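Local coordinates for protein fumarylacetoacetate hydrolase (Burkholderia xenovorans, PDB 5TI1) that probably hydrolyses fumarylacetoacetate to fumarate and acetoacetate, the final step of phenylalanine and tyrosine breakdown, using a bound magnesium ion, at residues B[237-248]-B[355-366]; B[91-99]-B[142-150]. One frame throughout, in Å; residues are numbered along the deposited sequence.

Contact 1 of 2, residues B[237-248]-B[355-366]; sequences NALGEPVTCADA and QQLAHHTVSGCN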
loop_
_atom_site.group_PDB
_atom_site.type_symbol
_atom_site.label_atom_id
_atom_site.label_comp_id
_atom_site.label_asym_id
_atom_site.label_seq_id
_atom_site.Cartn_x
_atom_site.Cartn_y
_atom_site.Cartn_z
ATOM N N ASN B 237 7.713 -11.621 6.572
ATOM C CA ASN B 237 7.354 -13.023 6.424
ATOM C C ASN B 237 7.081 -13.295 4.949
ATOM O O ASN B 237 6.671 -12.396 4.204
ATOM C CB ASN B 237 6.147 -13.401 7.300
ATOM C CG ASN B 237 4.852 -12.748 6.834
ATOM O OD1 ASN B 237 4.691 -11.534 6.909
ATOM N ND2 ASN B 237 3.917 -13.561 6.354
ATOM N N ALA B 238 7.342 -14.532 4.526
ATOM C CA ALA B 238 7.194 -14.891 3.117
ATOM C C ALA B 238 5.722 -15.018 2.742
ATOM O O ALA B 238 4.866 -15.314 3.577
ATOM C CB ALA B 238 7.929 -16.203 2.810
ATOM N N LEU B 239 5.424 -14.776 1.471
ATOM C CA LEU B 239 4.048 -14.884 1.009
ATOM C C LEU B 239 3.558 -16.320 1.165
ATOM O O LEU B 239 4.248 -17.269 0.777
ATOM C CB LEU B 239 3.957 -14.434 -0.450
ATOM C CG LEU B 239 2.581 -14.267 -1.075
ATOM C CD1 LEU B 239 1.769 -13.227 -0.343
ATOM C CD2 LEU B 239 2.754 -13.884 -2.534
ATOM N N GLY B 240 2.364 -16.481 1.743
ATOM C CA GLY B 240 1.826 -17.796 2.013
ATOM C C GLY B 240 2.193 -18.394 3.355
ATOM O O GLY B 240 1.691 -19.477 3.686
ATOM N N GLU B 241 3.035 -17.721 4.146
ATOM C CA GLU B 241 3.587 -18.263 5.390
ATOM C C GLU B 241 3.135 -17.415 6.573
ATOM O O GLU B 241 3.782 -16.411 6.917
ATOM C CB GLU B 241 5.111 -18.329 5.323
ATOM C CG GLU B 241 5.632 -19.396 4.359
ATOM C CD GLU B 241 7.141 -19.605 4.440
ATOM O OE1 GLU B 241 7.680 -20.356 3.594
ATOM O OE2 GLU B 241 7.782 -19.028 5.348
ATOM N N PRO B 242 2.038 -17.787 7.233
ATOM C CA PRO B 242 1.528 -16.980 8.354
ATOM C C PRO B 242 2.553 -16.799 9.471
ATOM O O PRO B 242 3.429 -17.640 9.680
ATOM C CB PRO B 242 0.322 -17.789 8.844
ATOM C CG PRO B 242 -0.108 -18.578 7.646
ATOM C CD PRO B 242 1.169 -18.938 6.938
ATOM N N VAL B 243 2.426 -15.682 10.195
ATOM C CA VAL B 243 3.165 -15.442 11.436
ATOM C C VAL B 243 2.261 -15.821 12.602
ATOM O O VAL B 243 1.138 -15.311 12.706
ATOM C CB VAL B 243 3.609 -13.977 11.555
ATOM C CG1 VAL B 243 4.383 -13.759 12.853
ATOM C CG2 VAL B 243 4.437 -13.575 10.358
ATOM N N THR B 244 2.729 -16.722 13.471
ATOM C CA THR B 244 1.903 -17.126 14.601
ATOM C C THR B 244 1.841 -16.002 15.627
ATOM O O THR B 244 2.700 -15.109 15.676
ATOM C CB THR B 244 2.414 -18.417 15.270
ATOM O OG1 THR B 244 3.651 -18.171 15.950
ATOM C CG2 THR B 244 2.608 -19.541 14.240
ATOM N N CYS B 245 0.790 -16.039 16.444
ATOM C CA CYS B 245 0.615 -14.985 17.433
ATOM C C CYS B 245 1.782 -14.966 18.406
ATOM O O CYS B 245 2.293 -13.896 18.757
ATOM C CB CYS B 245 -0.707 -15.169 18.169
ATOM S SG CYS B 245 -1.204 -13.703 19.067
ATOM N N ALA B 246 2.234 -16.149 18.833
ATOM C CA ALA B 246 3.350 -16.229 19.767
ATOM C C ALA B 246 4.641 -15.690 19.160
ATOM O O ALA B 246 5.504 -15.184 19.889
ATOM C CB ALA B 246 3.541 -17.677 20.227
ATOM N N ASP B 247 4.799 -15.798 17.844
ATOM C CA ASP B 247 6.018 -15.371 17.172
ATOM C C ASP B 247 5.955 -13.918 16.719
ATOM O O ASP B 247 6.977 -13.370 16.296
ATOM C CB ASP B 247 6.293 -16.292 15.968
ATOM C CG ASP B 247 7.600 -15.973 15.254
ATOM O OD1 ASP B 247 8.630 -15.799 15.942
ATOM O OD2 ASP B 247 7.599 -15.911 14.000
ATOM N N ALA B 248 4.795 -13.281 16.859
ATOM C CA ALA B 248 4.527 -12.022 16.165
ATOM C C ALA B 248 5.460 -10.904 16.621
ATOM O O ALA B 248 6.036 -10.191 15.790
ATOM C CB ALA B 248 3.067 -11.631 16.378
ATOM N N GLN B 355 -1.605 -9.909 18.025
ATOM C CA GLN B 355 -2.816 -10.447 17.425
ATOM C C GLN B 355 -3.079 -9.813 16.068
ATOM O O GLN B 355 -3.493 -10.498 15.125
ATOM C CB GLN B 355 -3.991 -10.243 18.374
ATOM C CG GLN B 355 -3.872 -11.091 19.635
ATOM C CD GLN B 355 -4.968 -10.806 20.632
ATOM O OE1 GLN B 355 -5.321 -9.644 20.876
ATOM N NE2 GLN B 355 -5.516 -11.865 21.224
ATOM N N GLN B 356 -2.826 -8.507 15.951
ATOM C CA GLN B 356 -3.046 -7.816 14.688
ATOM C C GLN B 356 -2.161 -8.392 13.592
ATOM O O GLN B 356 -2.628 -8.657 12.481
ATOM C CB GLN B 356 -2.797 -6.317 14.866
ATOM C CG GLN B 356 -3.855 -5.617 15.712
ATOM C CD GLN B 356 -3.441 -4.213 16.125
ATOM O OE1 GLN B 356 -2.253 -3.914 16.234
ATOM N NE2 GLN B 356 -4.423 -3.348 16.356
ATOM N N LEU B 357 -0.874 -8.587 13.886
ATOM C CA LEU B 357 0.035 -9.147 12.891
ATOM C C LEU B 357 -0.333 -10.591 12.564
ATOM O O LEU B 357 -0.298 -11.004 11.394
ATOM C CB LEU B 357 1.471 -9.063 13.396
ATOM C CG LEU B 357 2.560 -9.465 12.406
ATOM C CD1 LEU B 357 2.503 -8.568 11.153
ATOM C CD2 LEU B 357 3.922 -9.412 13.099
ATOM N N ALA B 358 -0.699 -11.365 13.585
ATOM C CA ALA B 358 -1.125 -12.743 13.368
ATOM C C ALA B 358 -2.315 -12.795 12.422
ATOM O O ALA B 358 -2.323 -13.560 11.448
ATOM C CB ALA B 358 -1.463 -13.397 14.707
ATOM N N HIS B 359 -3.315 -11.949 12.668
ATOM C CA HIS B 359 -4.455 -11.904 11.762
ATOM C C HIS B 359 -4.056 -11.373 10.388
ATOM O O HIS B 359 -4.502 -11.905 9.365
ATOM C CB HIS B 359 -5.571 -11.062 12.363
ATOM C CG HIS B 359 -6.794 -11.009 11.510
ATOM N ND1 HIS B 359 -7.660 -12.074 11.385
ATOM C CD2 HIS B 359 -7.277 -10.033 10.705
ATOM C CE1 HIS B 359 -8.636 -11.746 10.559
ATOM N NE2 HIS B 359 -8.426 -10.515 10.130
ATOM N N HIS B 360 -3.207 -10.337 10.345
ATOM C CA HIS B 360 -2.762 -9.776 9.067
ATOM C C HIS B 360 -2.211 -10.854 8.134
ATOM O O HIS B 360 -2.436 -10.812 6.920
ATOM C CB HIS B 360 -1.698 -8.701 9.302
ATOM C CG HIS B 360 -1.563 -7.718 8.176
ATOM N ND1 HIS B 360 -1.787 -8.054 6.857
ATOM C CD2 HIS B 360 -1.237 -6.402 8.178
ATOM C CE1 HIS B 360 -1.599 -6.988 6.095
ATOM N NE2 HIS B 360 -1.262 -5.974 6.872
ATOM N N THR B 361 -1.492 -11.829 8.684
ATOM C CA THR B 361 -0.799 -12.827 7.879
ATOM C C THR B 361 -1.467 -14.201 7.877
ATOM O O THR B 361 -0.963 -15.113 7.209
ATOM C CB THR B 361 0.650 -12.963 8.366
ATOM O OG1 THR B 361 0.660 -13.519 9.695
ATOM C CG2 THR B 361 1.323 -11.593 8.387
ATOM N N VAL B 362 -2.589 -14.380 8.588
ATOM C CA VAL B 362 -3.134 -15.722 8.776
ATOM C C VAL B 362 -3.574 -16.335 7.451
ATOM O O VAL B 362 -3.571 -17.564 7.290
ATOM C CB VAL B 362 -4.291 -15.700 9.792
ATOM C CG1 VAL B 362 -5.512 -15.010 9.202
ATOM C CG2 VAL B 362 -4.629 -17.127 10.236
ATOM N N SER B 363 -3.957 -15.506 6.488
ATOM C CA SER B 363 -4.385 -15.975 5.182
ATOM C C SER B 363 -3.245 -16.024 4.174
ATOM O O SER B 363 -3.473 -16.405 3.019
ATOM C CB SER B 363 -5.524 -15.090 4.657
ATOM O OG SER B 363 -6.733 -15.381 5.356
ATOM N N GLY B 364 -2.027 -15.672 4.584
ATOM C CA GLY B 364 -0.859 -15.791 3.736
ATOM C C GLY B 364 -0.253 -14.478 3.272
ATOM O O GLY B 364 0.754 -14.510 2.555
ATOM N N CYS B 365 -0.826 -13.329 3.642
ATOM C CA CYS B 365 -0.250 -12.053 3.239
ATOM C C CYS B 365 1.160 -11.926 3.795
ATOM O O CYS B 365 1.439 -12.345 4.923
ATOM C CB CYS B 365 -1.128 -10.888 3.719
ATOM S SG CYS B 365 -0.582 -9.252 3.144
ATOM N N ASN B 366 2.061 -11.384 2.979
ATOM C CA ASN B 366 3.442 -11.194 3.385
ATOM C C ASN B 366 3.624 -9.797 3.959
ATOM O O ASN B 366 2.825 -8.889 3.716
ATOM C CB ASN B 366 4.394 -11.425 2.210
ATOM C CG ASN B 366 4.106 -10.523 1.027
ATOM O OD1 ASN B 366 2.968 -10.082 0.813
ATOM N ND2 ASN B 366 5.142 -10.262 0.232
HETATM O O HOH W 1 -1.162 -15.862 11.459
#
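T361 presents the two branches of its side chain to different partners. With OG1 between the backbone N and the carbonyl carbon (chi1 67°), the hydroxyl faces the 237-248 backbone and accepts the N-H of V243, T361 OG1 to V243 N 2.8 Å, at a nearly straight 166°. The methyl CG2 turns to the carboxamide of N237, whose side chain passes it at a slant. That amide is fixed by polar contacts at both ends. N237 ND2 gives one proton, close to its own amide plane, to C365 O at 3.1 Å; it also donates to E241 O at 2.9 Å, standing 40° above that carbonyl plane. N237 OD1 is hydrogen-bonded to T367 OG1. Rotation of the group is thus well defined, and it ties the chain beyond the helix to the 238-241 type II turn. In that turn G240 N reaches a lone pair of G364 O at 2.7 Å, a bond between two glycines that both have positive phi. L239 CD1 also approaches that oxygen, 3.3 Å from G364 O, and the leucine crosses the N366 side chain obliquely, CD1 near OD1, which bonds S191 of the second subunit. Toward the other end the packing becomes apolar: C245 CB lies 4.0 Å from A358 CB, while L357 CD2 packs on A248, against its carbonyl O and CB. A water donates to the carbonyls of V243 and A358, 2.7 Å from V243 O, giving each a partner. Altogether a loop leading into the short helix 245-248 is laid along the last turns of helix 353-362. Besides meeting A248, L357 reaches strands 223-233 and 372-374 through I233 and M373; V362, pointing away, meets F217 of the second subunit.

Contact 2 of 2, residues B[91-99]-B[142-150]; sequences RDALNDFIA and LHLPVQIPG
The flat carboxamide of N95 meets Q147 through its edge, using both of its polar ends on the backbone of this one residue. N95 ND2 donates to Q147 O at 2.8 Å, with the acceptor in the amide plane and the N-H directed at a lone pair of the carbonyl. In return N95 OD1 accepts from Q147 N at 2.9 Å, the donor being tilted 19° from the carbonyl plane. The amide thus grips both the N-H and the C=O of Q147, as one residue does to its partner in a hydrogen-bonded antiparallel pair. Within 91-99, D96 lies at the edge of the R91 guanidinium, in plane, in a salt bridge whose unusually short length leaves its detail uncertain. L94 N bonds P145 O at 2.9 Å, and L94 CD1 lies against P145 CB. The side chain of I98 meets V146 at about a right angle, I98 CD1 to V146 CG1 3.8 Å, while A93 CB rests beside Q147 N. A water joins the carbonyl oxygens of D92 and L144. The start of helix 95-99 is thereby held to the irregular chain leaving strand 140-143; L94 continues onto strand 44-49, and L144 and V146 lie on strand 284-292.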
loop_
_atom_site.group_PDB
_atom_site.type_symbol
_atom_site.label_atom_id
_atom_site.label_comp_id
_atom_site.label_asym_id
_atom_site.label_seq_id
_atom_site.Cartn_x
_atom_site.Cartn_y
_atom_site.Cartn_z
ATOM N N ARG B 91 21.927 6.615 5.063
ATOM C CA ARG B 91 20.767 6.163 4.311
ATOM C C ARG B 91 19.659 7.155 4.593
ATOM O O ARG B 91 19.630 7.764 5.665
ATOM C CB ARG B 91 20.303 4.761 4.743
ATOM C CG ARG B 91 21.257 3.629 4.475
ATOM C CD ARG B 91 21.177 3.192 3.037
ATOM N NE ARG B 91 21.895 1.942 2.825
ATOM C CZ ARG B 91 23.214 1.856 2.699
ATOM N NH1 ARG B 91 23.959 2.948 2.772
ATOM N NH2 ARG B 91 23.787 0.679 2.501
ATOM N N ASP B 92 18.745 7.319 3.641
ATOM C CA ASP B 92 17.575 8.172 3.777
ATOM C C ASP B 92 16.439 7.499 4.534
ATOM O O ASP B 92 15.357 8.085 4.644
ATOM C CB ASP B 92 17.083 8.605 2.389
ATOM C CG ASP B 92 18.099 9.463 1.650
ATOM O OD1 ASP B 92 19.006 10.012 2.305
ATOM O OD2 ASP B 92 17.988 9.594 0.415
ATOM N N ALA B 93 16.647 6.279 5.019
ATOM C CA ALA B 93 15.628 5.537 5.739
ATOM C C ALA B 93 16.331 4.486 6.591
ATOM O O ALA B 93 17.470 4.104 6.314
ATOM C CB ALA B 93 14.629 4.885 4.784
ATOM N N LEU B 94 15.635 4.026 7.628
ATOM C CA LEU B 94 16.165 3.039 8.564
ATOM C C LEU B 94 16.062 1.612 8.049
ATOM O O LEU B 94 16.514 0.690 8.747
ATOM C CB LEU B 94 15.422 3.130 9.897
ATOM C CG LEU B 94 15.741 4.323 10.794
ATOM C CD1 LEU B 94 14.674 4.498 11.866
ATOM C CD2 LEU B 94 17.092 4.086 11.439
ATOM N N ASN B 95 15.471 1.408 6.867
ATOM C CA ASN B 95 15.143 0.053 6.403
ATOM C C ASN B 95 16.357 -0.865 6.429
ATOM O O ASN B 95 16.323 -1.944 7.034
ATOM C CB ASN B 95 14.545 0.107 4.997
ATOM C CG ASN B 95 13.234 0.876 4.948
ATOM O OD1 ASN B 95 13.132 1.980 5.483
ATOM N ND2 ASN B 95 12.227 0.299 4.297
ATOM N N ASP B 96 17.445 -0.442 5.776
ATOM C CA ASP B 96 18.643 -1.278 5.676
ATOM C C ASP B 96 19.187 -1.657 7.051
ATOM O O ASP B 96 19.604 -2.801 7.264
ATOM C CB ASP B 96 19.712 -0.548 4.853
ATOM C CG ASP B 96 19.402 -0.531 3.362
ATOM O OD1 ASP B 96 18.453 -1.210 2.939
ATOM O OD2 ASP B 96 20.112 0.163 2.614
ATOM N N PHE B 97 19.216 -0.706 7.992
ATOM C CA PHE B 97 19.681 -1.029 9.339
ATOM C C PHE B 97 18.715 -1.968 10.057
ATOM O O PHE B 97 19.145 -2.924 10.715
ATOM C CB PHE B 97 19.887 0.249 10.159
ATOM C CG PHE B 97 19.992 -0.008 11.635
ATOM C CD1 PHE B 97 21.113 -0.623 12.160
ATOM C CD2 PHE B 97 18.954 0.330 12.490
ATOM C CE1 PHE B 97 21.218 -0.876 13.518
ATOM C CE2 PHE B 97 19.048 0.072 13.849
ATOM C CZ PHE B 97 20.180 -0.529 14.363
ATOM N N ILE B 98 17.407 -1.705 9.955
ATOM C CA ILE B 98 16.415 -2.600 10.554
ATOM C C ILE B 98 16.563 -4.012 10.000
ATOM O O ILE B 98 16.555 -5.001 10.752
ATOM C CB ILE B 98 14.992 -2.057 10.329
ATOM C CG1 ILE B 98 14.765 -0.775 11.127
ATOM C CG2 ILE B 98 13.970 -3.081 10.752
ATOM C CD1 ILE B 98 13.504 0.006 10.689
ATOM N N ALA B 99 16.731 -4.128 8.678
ATOM C CA ALA B 99 16.865 -5.437 8.043
ATOM C C ALA B 99 17.993 -6.265 8.646
ATOM O O ALA B 99 17.972 -7.493 8.527
ATOM C CB ALA B 99 17.093 -5.272 6.541
ATOM N N LEU B 142 14.266 16.485 10.876
ATOM C CA LEU B 142 13.879 15.087 11.057
ATOM C C LEU B 142 12.958 14.663 9.923
ATOM O O LEU B 142 11.972 15.347 9.624
ATOM C CB LEU B 142 13.187 14.871 12.402
ATOM C CG LEU B 142 13.997 15.403 13.577
ATOM C CD1 LEU B 142 13.257 15.122 14.877
ATOM C CD2 LEU B 142 15.391 14.791 13.563
ATOM N N HIS B 143 13.287 13.546 9.286
ATOM C CA HIS B 143 12.548 13.076 8.127
ATOM C C HIS B 143 11.821 11.785 8.473
ATOM O O HIS B 143 12.080 11.162 9.503
ATOM C CB HIS B 143 13.487 12.870 6.934
ATOM C CG HIS B 143 14.500 13.957 6.778
ATOM N ND1 HIS B 143 14.203 15.172 6.195
ATOM C CD2 HIS B 143 15.802 14.023 7.149
ATOM C CE1 HIS B 143 15.281 15.935 6.206
ATOM N NE2 HIS B 143 16.262 15.265 6.782
ATOM N N LEU B 144 10.887 11.410 7.605
ATOM C CA LEU B 144 10.184 10.140 7.717
ATOM C C LEU B 144 11.201 9.045 8.022
ATOM O O LEU B 144 12.206 8.922 7.317
ATOM C CB LEU B 144 9.416 9.842 6.429
ATOM C CG LEU B 144 8.295 8.818 6.579
ATOM C CD1 LEU B 144 7.178 9.412 7.443
ATOM C CD2 LEU B 144 7.775 8.341 5.213
ATOM N N PRO B 145 11.027 8.283 9.102
ATOM C CA PRO B 145 12.120 7.411 9.540
ATOM C C PRO B 145 12.294 6.162 8.693
ATOM O O PRO B 145 13.385 5.574 8.709
ATOM C CB PRO B 145 11.727 7.053 10.979
ATOM C CG PRO B 145 10.268 7.155 11.000
ATOM C CD PRO B 145 9.964 8.359 10.121
ATOM N N VAL B 146 11.272 5.737 7.956
ATOM C CA VAL B 146 11.361 4.526 7.146
ATOM C C VAL B 146 10.710 4.778 5.799
ATOM O O VAL B 146 9.827 5.630 5.669
ATOM C CB VAL B 146 10.696 3.306 7.834
ATOM C CG1 VAL B 146 11.541 2.809 8.983
ATOM C CG2 VAL B 146 9.284 3.663 8.310
ATOM N N GLN B 147 11.183 4.045 4.785
ATOM C CA GLN B 147 10.486 3.925 3.505
ATOM C C GLN B 147 9.454 2.819 3.659
ATOM O O GLN B 147 9.812 1.643 3.781
ATOM C CB GLN B 147 11.454 3.613 2.364
ATOM C CG GLN B 147 10.812 3.603 0.970
ATOM C CD GLN B 147 10.109 2.289 0.605
ATOM O OE1 GLN B 147 10.564 1.199 0.960
ATOM N NE2 GLN B 147 8.998 2.399 -0.120
ATOM N N ILE B 148 8.178 3.193 3.668
ATOM C CA ILE B 148 7.099 2.305 4.094
ATOM C C ILE B 148 6.642 1.491 2.889
ATOM O O ILE B 148 6.001 2.053 1.980
ATOM C CB ILE B 148 5.945 3.105 4.711
ATOM C CG1 ILE B 148 6.472 3.928 5.892
ATOM C CG2 ILE B 148 4.805 2.199 5.142
ATOM C CD1 ILE B 148 5.525 5.037 6.331
ATOM N N PRO B 149 6.928 0.182 2.835
ATOM C CA PRO B 149 6.449 -0.616 1.695
ATOM C C PRO B 149 4.938 -0.778 1.692
ATOM O O PRO B 149 4.316 -0.783 0.617
ATOM C CB PRO B 149 7.170 -1.966 1.886
ATOM C CG PRO B 149 8.300 -1.688 2.841
ATOM C CD PRO B 149 7.744 -0.625 3.760
ATOM N N GLY B 150 4.339 -0.930 2.871
ATOM C CA GLY B 150 2.907 -1.081 3.047
ATOM C C GLY B 150 2.440 -0.477 4.357
ATOM O O GLY B 150 3.122 -0.581 5.383
HETATM O O HOH W 2 12.748 7.404 5.096
#

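Contact 2 precedes contact 1 along the chain; their centres lie 22 Å apart and their nearest atoms about 7 Å, without touching. Each flanks the sheet that carries the metal site. Segment 142-150 runs straight into strand 151-154, which supplies the magnesium ligand D153. Segment 237-248 lies in the connection between strand 223-233, bearing E226 and E228, and strand 252-263, bearing D260. H360, in segment 355-366 but not touching 237-248, bonds T152, next to D153. Contact 1 is nevertheless remote from the annotated sites, whereas the L144 side chain of contact 2 is about 9 Å from that of the sodium ligand T284 and about 13 Å from the sodium ion. Both contacts touch the second subunit.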